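Local coordinates for protein steroid delta-isomerase (Pseudomonas aeruginosa, PDB 3MSO) that probably isomerises a steroid-like substrate by shifting a carbon-carbon double bond, though its true substrate is not established, at residues B[20-25]-B[69-74]; B[13-18]-B[81-86]; B[63-68]-B[124-129]. All blocks are in the same frame, centred on the assembly; numbering follows the deposited sequence.

Contact 1 of 3, residues B[20-25]-B[69-74]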
loop_
_atom_site.group_PDB
_atom_site.type_symbol
_atom_site.label_atom_id
_atom_site.label_comp_id
_atom_site.label_asym_id
_atom_site.label_seq_id
_atom_site.Cartn_x
_atom_site.Cartn_y
_atom_site.Cartn_z
ATOM N N GLY B 20 10.480 -17.822 23.700
ATOM C CA GLY B 20 11.914 -17.943 23.941
ATOM C C GLY B 20 12.757 -17.597 22.725
ATOM O O GLY B 20 13.807 -16.968 22.848
ATOM N N LEU B 21 12.298 -18.000 21.541
ATOM C CA LEU B 21 12.959 -17.694 20.272
ATOM C C LEU B 21 12.957 -16.181 19.985
ATOM O O LEU B 21 13.990 -15.643 19.572
ATOM C CB LEU B 21 12.266 -18.437 19.111
ATOM C CG LEU B 21 12.460 -19.951 19.001
ATOM C CD1 LEU B 21 11.705 -20.481 17.811
ATOM C CD2 LEU B 21 13.941 -20.341 18.904
ATOM N N ILE B 22 11.787 -15.512 20.198
ATOM C CA ILE B 22 11.563 -14.071 19.980
ATOM C C ILE B 22 12.389 -13.226 20.960
ATOM O O ILE B 22 13.030 -12.250 20.541
ATOM C CB ILE B 22 10.048 -13.732 19.974
ATOM C CG1 ILE B 22 9.329 -14.305 18.731
ATOM C CG2 ILE B 22 9.787 -12.238 20.150
ATOM C CD1 ILE B 22 9.753 -13.729 17.334
ATOM N N ALA B 23 12.408 -13.642 22.250
ATOM C CA ALA B 23 13.192 -13.023 23.323
ATOM C C ALA B 23 14.685 -13.029 22.957
ATOM O O ALA B 23 15.375 -12.018 23.175
ATOM C CB ALA B 23 12.964 -13.764 24.638
ATOM N N ARG B 24 15.162 -14.143 22.346
ATOM C CA ARG B 24 16.551 -14.266 21.902
ATOM C C ARG B 24 16.779 -13.572 20.567
ATOM O O ARG B 24 17.922 -13.436 20.141
ATOM C CB ARG B 24 17.026 -15.743 21.874
ATOM C CG ARG B 24 17.044 -16.466 23.234
ATOM C CD ARG B 24 18.074 -15.940 24.243
ATOM N NE ARG B 24 17.633 -14.708 24.907
ATOM C CZ ARG B 24 18.297 -13.558 24.875
ATOM N NH1 ARG B 24 19.472 -13.477 24.260
ATOM N NH2 ARG B 24 17.796 -12.483 25.459
ATOM N N ARG B 25 15.682 -13.115 19.911
ATOM C CA ARG B 25 15.691 -12.475 18.591
ATOM C C ARG B 25 16.452 -13.381 17.585
ATOM O O ARG B 25 17.201 -12.903 16.729
ATOM C CB ARG B 25 16.232 -11.030 18.671
ATOM N N PHE B 69 10.451 -4.207 19.661
ATOM C CA PHE B 69 9.381 -5.188 19.676
ATOM C C PHE B 69 9.118 -5.616 21.111
ATOM O O PHE B 69 10.054 -5.978 21.831
ATOM C CB PHE B 69 9.724 -6.407 18.825
ATOM C CG PHE B 69 8.576 -7.393 18.669
ATOM C CD1 PHE B 69 8.340 -8.378 19.628
ATOM C CD2 PHE B 69 7.736 -7.337 17.568
ATOM C CE1 PHE B 69 7.278 -9.273 19.484
ATOM C CE2 PHE B 69 6.694 -8.248 17.420
ATOM C CZ PHE B 69 6.467 -9.201 18.379
ATOM N N ALA B 70 7.840 -5.579 21.515
ATOM C CA ALA B 70 7.427 -5.933 22.861
ATOM C C ALA B 70 6.053 -6.571 22.817
ATOM O O ALA B 70 5.177 -6.076 22.138
ATOM C CB ALA B 70 7.403 -4.683 23.735
ATOM N N TYR B 71 5.868 -7.657 23.543
ATOM C CA TYR B 71 4.563 -8.324 23.647
ATOM C C TYR B 71 3.777 -7.708 24.796
ATOM O O TYR B 71 4.368 -7.240 25.766
ATOM C CB TYR B 71 4.721 -9.835 23.867
ATOM C CG TYR B 71 4.933 -10.622 22.586
ATOM C CD1 TYR B 71 4.079 -10.459 21.489
ATOM C CD2 TYR B 71 5.951 -11.561 22.483
ATOM C CE1 TYR B 71 4.240 -11.213 20.330
ATOM C CE2 TYR B 71 6.113 -12.330 21.333
ATOM C CZ TYR B 71 5.248 -12.161 20.264
ATOM O OH TYR B 71 5.419 -12.900 19.124
ATOM N N HIS B 72 2.461 -7.635 24.651
ATOM C CA HIS B 72 1.597 -7.072 25.678
ATOM C C HIS B 72 0.541 -8.093 26.094
ATOM O O HIS B 72 0.920 -9.083 26.710
ATOM C CB HIS B 72 1.059 -5.712 25.239
ATOM C CG HIS B 72 2.174 -4.741 25.013
ATOM N ND1 HIS B 72 2.949 -4.283 26.061
ATOM C CD2 HIS B 72 2.660 -4.235 23.859
ATOM C CE1 HIS B 72 3.855 -3.493 25.519
ATOM N NE2 HIS B 72 3.722 -3.434 24.201
ATOM N N ARG B 73 -0.728 -7.919 25.715
ATOM C CA ARG B 73 -1.788 -8.868 26.044
ATOM C C ARG B 73 -1.669 -10.151 25.251
ATOM O O ARG B 73 -1.264 -10.152 24.079
ATOM C CB ARG B 73 -3.192 -8.262 25.791
ATOM C CG ARG B 73 -3.626 -7.247 26.841
ATOM C CD ARG B 73 -4.927 -6.592 26.457
ATOM N NE ARG B 73 -4.762 -5.686 25.316
ATOM C CZ ARG B 73 -5.725 -4.900 24.857
ATOM N NH1 ARG B 73 -6.919 -4.893 25.436
ATOM N NH2 ARG B 73 -5.499 -4.101 23.828
ATOM N N GLN B 74 -2.049 -11.250 25.896
ATOM C CA GLN B 74 -2.072 -12.580 25.301
ATOM C C GLN B 74 -3.448 -13.142 25.587
ATOM O O GLN B 74 -3.884 -13.196 26.741
ATOM C CB GLN B 74 -0.957 -13.470 25.872
ATOM C CG GLN B 74 0.414 -12.883 25.578
ATOM C CD GLN B 74 1.556 -13.782 25.885
ATOM O OE1 GLN B 74 1.414 -15.000 25.960
ATOM N NE2 GLN B 74 2.722 -13.185 26.034
#
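Ile22 meets Phe69 and Tyr71 through its branch methyl CG2. No hydrogen bond joins the two segments, and the close contacts are between apolar groups. CG2 lies 3.9 Å from Phe69 CE1 and 3.9 Å from Tyr71 CE2, so one methyl serves both rings. Ile22 crosses each aromatic side chain at about a right angle, and the methyl comes to both rings obliquely. With chi1 at -69°, CG2 stands opposite the backbone N and is carried off the helix toward the strand. CG1 comes near the phenol end, 4.2 Å from Tyr71 OH.

The two rings also meet each other. The Phe69 ring turns its edge to Tyr71, and its CE1 sits 3.5 Å above the plane of the tyrosine ring, over the centre. Tyr71 CE2 in turn lies in the plane of the Phe69 ring. Phe69 also stacks on Phe87 of the next strand.

This is the NTF2-like fold of the SnoaL-like family, in which helices pack on a strongly curved sheet. Here the C-terminal end of helix 9-23 rests against strand 69-77, the outermost strand on this side of the chain's sheet.

The polar contacts lie around this apolar patch. Tyr71 OH is hydrogen-bonded to Asp100 OD2, which fixes where the phenol ends. Arg25, with positive phi, leaves the helical conformation in a Schellman motif. Its backbone N bonds back to Ile22 O, with Arg25 N 2.9 Å from that oxygen.

Contact 2 of 3, residues B[13-18]-B[81-86]; sequences ATLAEW and RSVVLE
Leu15 and Leu85 meet through their methyl groups. Leu15 CD1 is 3.7 Å from Leu85 CD1 and 3.9 Å from Leu85 CD2. The two side chains slide past each other in opposite directions. The other Leu15 methyl, CD2, reaches Val83 CG2 at 4.0 Å. Leu15 is thus shared between two residues of the strand. Leu85 CD1 also lies against the pyrrole part of the Trp18 indole, 3.7 Å from NE1, and approaches that ring obliquely. A chi1 of 163° on Trp18 sends the indole away from its backbone N and toward the sheet.

All four residues are buried, and no hydrogen bond joins the segments. Trp18 is positioned by the hydrogen bond between its NE1 and Tyr71 OH and by the edge-to-face meeting of its ring with Phe113. Leu7 packs on Leu15, and Leu5 on Val83.

The short helix and strand segments are 25° apart in direction, with axes 11.1 Å from each other, so the two segments run in roughly the same direction. Strand 82-91 is bonded between strands 69-77 and 94-104. Helix 30-33 flanks the helix at Thr14 and Trp18. On the other face of the sheet, Val84 packs on Leu75 of a second subunit.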
loop_
_atom_site.group_PDB
_atom_site.type_symbol
_atom_site.label_atom_id
_atom_site.label_comp_id
_atom_site.label_asym_id
_atom_site.label_seq_id
_atom_site.Cartn_x
_atom_site.Cartn_y
_atom_site.Cartn_z
ATOM N N ALA B 13 3.230 -25.451 24.965
ATOM C CA ALA B 13 4.653 -25.794 24.874
ATOM C C ALA B 13 5.323 -25.113 23.669
ATOM O O ALA B 13 6.416 -24.575 23.816
ATOM C CB ALA B 13 4.818 -27.299 24.795
ATOM N N THR B 14 4.647 -25.099 22.503
ATOM C CA THR B 14 5.134 -24.440 21.276
ATOM C C THR B 14 5.188 -22.942 21.507
ATOM O O THR B 14 6.189 -22.324 21.157
ATOM C CB THR B 14 4.244 -24.776 20.086
ATOM O OG1 THR B 14 4.157 -26.188 20.000
ATOM C CG2 THR B 14 4.771 -24.219 18.768
ATOM N N LEU B 15 4.121 -22.365 22.108
ATOM C CA LEU B 15 4.065 -20.937 22.422
ATOM C C LEU B 15 5.229 -20.544 23.317
ATOM O O LEU B 15 5.902 -19.555 23.025
ATOM C CB LEU B 15 2.717 -20.541 23.038
ATOM C CG LEU B 15 2.559 -19.070 23.394
ATOM C CD1 LEU B 15 2.639 -18.218 22.161
ATOM C CD2 LEU B 15 1.258 -18.838 24.158
ATOM N N ALA B 16 5.509 -21.361 24.351
ATOM C CA ALA B 16 6.622 -21.158 25.288
ATOM C C ALA B 16 7.963 -21.098 24.544
ATOM O O ALA B 16 8.789 -20.216 24.838
ATOM C CB ALA B 16 6.643 -22.269 26.325
ATOM N N GLU B 17 8.150 -22.020 23.561
ATOM C CA GLU B 17 9.342 -22.103 22.717
ATOM C C GLU B 17 9.407 -20.900 21.778
ATOM O O GLU B 17 10.480 -20.326 21.585
ATOM C CB GLU B 17 9.355 -23.407 21.904
ATOM C CG GLU B 17 9.871 -24.596 22.690
ATOM C CD GLU B 17 9.927 -25.889 21.902
ATOM O OE1 GLU B 17 10.807 -26.009 21.018
ATOM O OE2 GLU B 17 9.107 -26.794 22.187
ATOM N N TRP B 18 8.253 -20.504 21.214
ATOM C CA TRP B 18 8.156 -19.368 20.311
ATOM C C TRP B 18 8.547 -18.098 21.056
ATOM O O TRP B 18 9.317 -17.303 20.522
ATOM C CB TRP B 18 6.754 -19.269 19.707
ATOM C CG TRP B 18 6.465 -17.929 19.102
ATOM C CD1 TRP B 18 5.842 -16.882 19.711
ATOM C CD2 TRP B 18 6.821 -17.481 17.787
ATOM N NE1 TRP B 18 5.766 -15.814 18.852
ATOM C CE2 TRP B 18 6.353 -16.156 17.659
ATOM C CE3 TRP B 18 7.469 -18.076 16.696
ATOM C CZ2 TRP B 18 6.563 -15.393 16.503
ATOM C CZ3 TRP B 18 7.654 -17.330 15.541
ATOM C CH2 TRP B 18 7.229 -15.998 15.463
ATOM N N ARG B 81 -6.573 -23.784 21.209
ATOM C CA ARG B 81 -5.842 -24.042 19.968
ATOM C C ARG B 81 -5.417 -22.788 19.233
ATOM O O ARG B 81 -4.615 -22.885 18.290
ATOM C CB ARG B 81 -6.689 -24.903 19.025
ATOM C CG ARG B 81 -6.976 -26.282 19.558
ATOM C CD ARG B 81 -7.973 -26.963 18.662
ATOM N NE ARG B 81 -8.292 -28.297 19.151
ATOM C CZ ARG B 81 -7.514 -29.360 18.980
ATOM N NH1 ARG B 81 -6.351 -29.247 18.343
ATOM N NH2 ARG B 81 -7.878 -30.540 19.468
ATOM N N SER B 82 -5.970 -21.633 19.625
ATOM C CA SER B 82 -5.620 -20.354 19.027
ATOM C C SER B 82 -5.249 -19.330 20.084
ATOM O O SER B 82 -5.848 -19.265 21.164
ATOM C CB SER B 82 -6.719 -19.836 18.109
ATOM O OG SER B 82 -6.615 -20.438 16.830
ATOM N N VAL B 83 -4.240 -18.526 19.748
ATOM C CA VAL B 83 -3.696 -17.477 20.585
ATOM C C VAL B 83 -3.549 -16.181 19.790
ATOM O O VAL B 83 -3.301 -16.214 18.579
ATOM C CB VAL B 83 -2.355 -17.959 21.215
ATOM C CG1 VAL B 83 -1.168 -17.851 20.256
ATOM C CG2 VAL B 83 -2.062 -17.249 22.529
ATOM N N VAL B 84 -3.736 -15.051 20.462
ATOM C CA VAL B 84 -3.462 -13.727 19.910
ATOM C C VAL B 84 -2.423 -13.096 20.833
ATOM O O VAL B 84 -2.643 -12.995 22.052
ATOM C CB VAL B 84 -4.710 -12.825 19.687
ATOM C CG1 VAL B 84 -4.318 -11.346 19.600
ATOM C CG2 VAL B 84 -5.468 -13.251 18.437
ATOM N N LEU B 85 -1.267 -12.752 20.249
ATOM C CA LEU B 85 -0.167 -12.095 20.961
ATOM C C LEU B 85 -0.094 -10.662 20.473
ATOM O O LEU B 85 0.310 -10.420 19.327
ATOM C CB LEU B 85 1.189 -12.820 20.750
ATOM C CG LEU B 85 1.192 -14.338 20.904
ATOM C CD1 LEU B 85 2.498 -14.924 20.442
ATOM C CD2 LEU B 85 0.828 -14.756 22.339
ATOM N N GLU B 86 -0.579 -9.729 21.309
ATOM C CA GLU B 86 -0.589 -8.291 21.029
ATOM C C GLU B 86 0.833 -7.769 21.200
ATOM O O GLU B 86 1.493 -8.112 22.193
ATOM C CB GLU B 86 -1.538 -7.564 22.007
ATOM C CG GLU B 86 -1.463 -6.050 21.934
ATOM C CD GLU B 86 -2.146 -5.301 23.051
ATOM O OE1 GLU B 86 -1.995 -5.688 24.230
ATOM O OE2 GLU B 86 -2.798 -4.282 22.744
#

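Contact 3 of 3, residues B[63-68]-B[124-129]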
loop_
_atom_site.group_PDB
_atom_site.type_symbol
_atom_site.label_atom_id
_atom_site.label_comp_id
_atom_site.label_asym_id
_atom_site.label_seq_id
_atom_site.Cartn_x
_atom_site.Cartn_y
_atom_site.Cartn_z
ATOM N N LEU B 63 11.384 -10.363 11.725
ATOM C CA LEU B 63 12.202 -10.250 12.934
ATOM C C LEU B 63 13.334 -9.247 12.770
ATOM O O LEU B 63 13.719 -8.612 13.750
ATOM C CB LEU B 63 12.739 -11.643 13.319
ATOM C CG LEU B 63 13.621 -11.780 14.547
ATOM C CD1 LEU B 63 12.805 -11.694 15.840
ATOM C CD2 LEU B 63 14.420 -13.080 14.493
ATOM N N THR B 64 13.863 -9.091 11.551
ATOM C CA THR B 64 14.978 -8.167 11.278
ATOM C C THR B 64 14.490 -6.740 11.019
ATOM O O THR B 64 15.287 -5.802 10.985
ATOM C CB THR B 64 15.881 -8.696 10.131
ATOM O OG1 THR B 64 15.132 -8.750 8.916
ATOM C CG2 THR B 64 16.490 -10.068 10.437
ATOM N N VAL B 65 13.181 -6.576 10.852
ATOM C CA VAL B 65 12.569 -5.285 10.554
ATOM C C VAL B 65 12.056 -4.593 11.820
ATOM O O VAL B 65 12.407 -3.431 12.060
ATOM C CB VAL B 65 11.491 -5.406 9.439
ATOM C CG1 VAL B 65 10.810 -4.067 9.178
ATOM C CG2 VAL B 65 12.084 -5.967 8.151
ATOM N N PHE B 66 11.228 -5.302 12.619
ATOM C CA PHE B 66 10.643 -4.751 13.846
ATOM C C PHE B 66 11.699 -4.299 14.830
ATOM O O PHE B 66 12.580 -5.084 15.180
ATOM C CB PHE B 66 9.694 -5.757 14.517
ATOM C CG PHE B 66 8.338 -5.942 13.878
ATOM C CD1 PHE B 66 7.664 -4.864 13.305
ATOM C CD2 PHE B 66 7.692 -7.176 13.924
ATOM C CE1 PHE B 66 6.400 -5.036 12.736
ATOM C CE2 PHE B 66 6.408 -7.337 13.391
ATOM C CZ PHE B 66 5.780 -6.270 12.784
ATOM N N GLU B 67 11.633 -3.015 15.234
ATOM C CA GLU B 67 12.496 -2.399 16.255
ATOM C C GLU B 67 11.639 -2.219 17.515
ATOM O O GLU B 67 10.423 -2.009 17.407
ATOM C CB GLU B 67 12.981 -1.005 15.829
ATOM C CG GLU B 67 14.005 -0.935 14.714
ATOM C CD GLU B 67 14.264 0.500 14.287
ATOM O OE1 GLU B 67 14.876 1.262 15.074
ATOM O OE2 GLU B 67 13.795 0.882 13.189
ATOM N N ASP B 68 12.275 -2.251 18.700
ATOM C CA ASP B 68 11.631 -2.071 20.019
ATOM C C ASP B 68 10.361 -2.949 20.175
ATOM O O ASP B 68 9.334 -2.499 20.724
ATOM C CB ASP B 68 11.349 -0.573 20.353
ATOM C CG ASP B 68 12.366 0.465 19.899
ATOM O OD1 ASP B 68 13.493 0.071 19.488
ATOM O OD2 ASP B 68 12.039 1.667 19.946
ATOM N N GLN B 124 2.529 0.598 6.106
ATOM C CA GLN B 124 3.273 1.077 4.934
ATOM C C GLN B 124 4.796 0.899 5.138
ATOM O O GLN B 124 5.470 0.337 4.268
ATOM C CB GLN B 124 2.974 2.558 4.665
ATOM C CG GLN B 124 1.576 2.906 4.175
ATOM C CD GLN B 124 1.450 4.402 3.955
ATOM O OE1 GLN B 124 0.388 5.021 4.104
ATOM N NE2 GLN B 124 2.548 5.031 3.614
ATOM N N ALA B 125 5.320 1.372 6.305
ATOM C CA ALA B 125 6.726 1.280 6.700
ATOM C C ALA B 125 7.162 -0.188 6.767
ATOM O O ALA B 125 8.176 -0.521 6.160
ATOM C CB ALA B 125 6.942 1.972 8.042
ATOM N N LEU B 126 6.368 -1.068 7.429
ATOM C CA LEU B 126 6.632 -2.503 7.512
ATOM C C LEU B 126 6.785 -3.147 6.136
ATOM O O LEU B 126 7.846 -3.744 5.884
ATOM C CB LEU B 126 5.563 -3.247 8.344
ATOM C CG LEU B 126 5.687 -4.788 8.403
ATOM C CD1 LEU B 126 6.974 -5.235 9.106
ATOM C CD2 LEU B 126 4.473 -5.390 9.066
ATOM N N GLY B 127 5.761 -3.008 5.279
ATOM C CA GLY B 127 5.784 -3.516 3.910
ATOM C C GLY B 127 7.000 -3.060 3.112
ATOM O O GLY B 127 7.682 -3.891 2.511
ATOM N N GLU B 128 7.315 -1.745 3.155
ATOM C CA GLU B 128 8.456 -1.128 2.475
ATOM C C GLU B 128 9.759 -1.846 2.861
ATOM O O GLU B 128 10.513 -2.267 1.983
ATOM C CB GLU B 128 8.551 0.360 2.870
ATOM C CG GLU B 128 8.462 1.367 1.746
ATOM C CD GLU B 128 9.696 2.251 1.627
ATOM O OE1 GLU B 128 10.817 1.713 1.455
ATOM O OE2 GLU B 128 9.527 3.491 1.635
ATOM N N GLU B 129 9.998 -1.998 4.178
ATOM C CA GLU B 129 11.197 -2.598 4.760
ATOM C C GLU B 129 11.304 -4.092 4.508
ATOM O O GLU B 129 12.412 -4.575 4.292
ATOM C CB GLU B 129 11.272 -2.270 6.246
ATOM C CG GLU B 129 12.677 -1.999 6.748
ATOM C CD GLU B 129 13.446 -0.897 6.044
ATOM O OE1 GLU B 129 12.922 0.235 5.960
ATOM O OE2 GLU B 129 14.578 -1.166 5.582
#
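Val65 CG1 and Leu126 CG both stand anti to their backbone N. For Val65 (chi1 177°) this puts CG1 toward helix 120-138. For Leu126 (chi1 175°) it swings the two end methyls across to the segment 63-68.

Val65 CG1 makes one half of the contact. It packs on the aliphatic part of Glu129, 3.5 Å from CB and 3.7 Å from CG. It also touches Leu126 CD1 at 4.0 Å. The second methyl, Val65 CG2, comes more loosely to the helix backbone, 4.1 Å from Glu129 O. The CA atoms of Val65 and Glu129 are 6.5 Å apart, the nearest pair between the two segments, so the backbones come close here. The valine is buried.

Phe66 supplies the other half. Leu126 CD1 is 3.7 Å from Phe66 CE1, and Leu126 CD2 is 4.0 Å from Phe66 CZ. Both leucine methyls lie against the CE1 and CZ end of the ring, on the same side and obliquely. Phe66 also packs on Ala89 and Leu96 of the sheet.

Glu129 divides its roles. Its CB points to Val65, but the chain bends at chi2 and leads the carboxylate away. There OE2 forms a salt bridge with Arg133 NH1. NH2 of the same arginine is hydrogen-bonded to the backbone O of Thr64, so Arg133, held by Glu129, links helix 120-138 to Thr64. No hydrogen bond joins the two segments directly.

The chain leaves helix 52-65 here and turns a corner at Asp68 into strand 69-77. The C-terminal helix packs against this link, at one end of the curved sheet of the NTF2-like (SnoaL-like) fold.

In the fold
From the N terminus, helix 9-23 supplies the first segments of contact 2 (13-18) and then contact 1 (20-25). Helix 52-65 next gives 63-68, which opens contact 3. The chain turns directly into strand 69-77, and 69-74 closes contact 1. Strand 82-91 follows, and 81-86 closes contact 2, so contact 1 is nested within contact 2. Contact 3 closes last, at 124-129, and crosses both. Contacts 1 and 2 tie one helix to two neighbouring strands and touch each other. Contact 3 ties the C-terminal helix 120-138 to the end of helix 52-65 and the turn that leads into strand 69-77. It touches contact 1 through Leu63 but stays about 7 Å, nearest atoms, from contact 2.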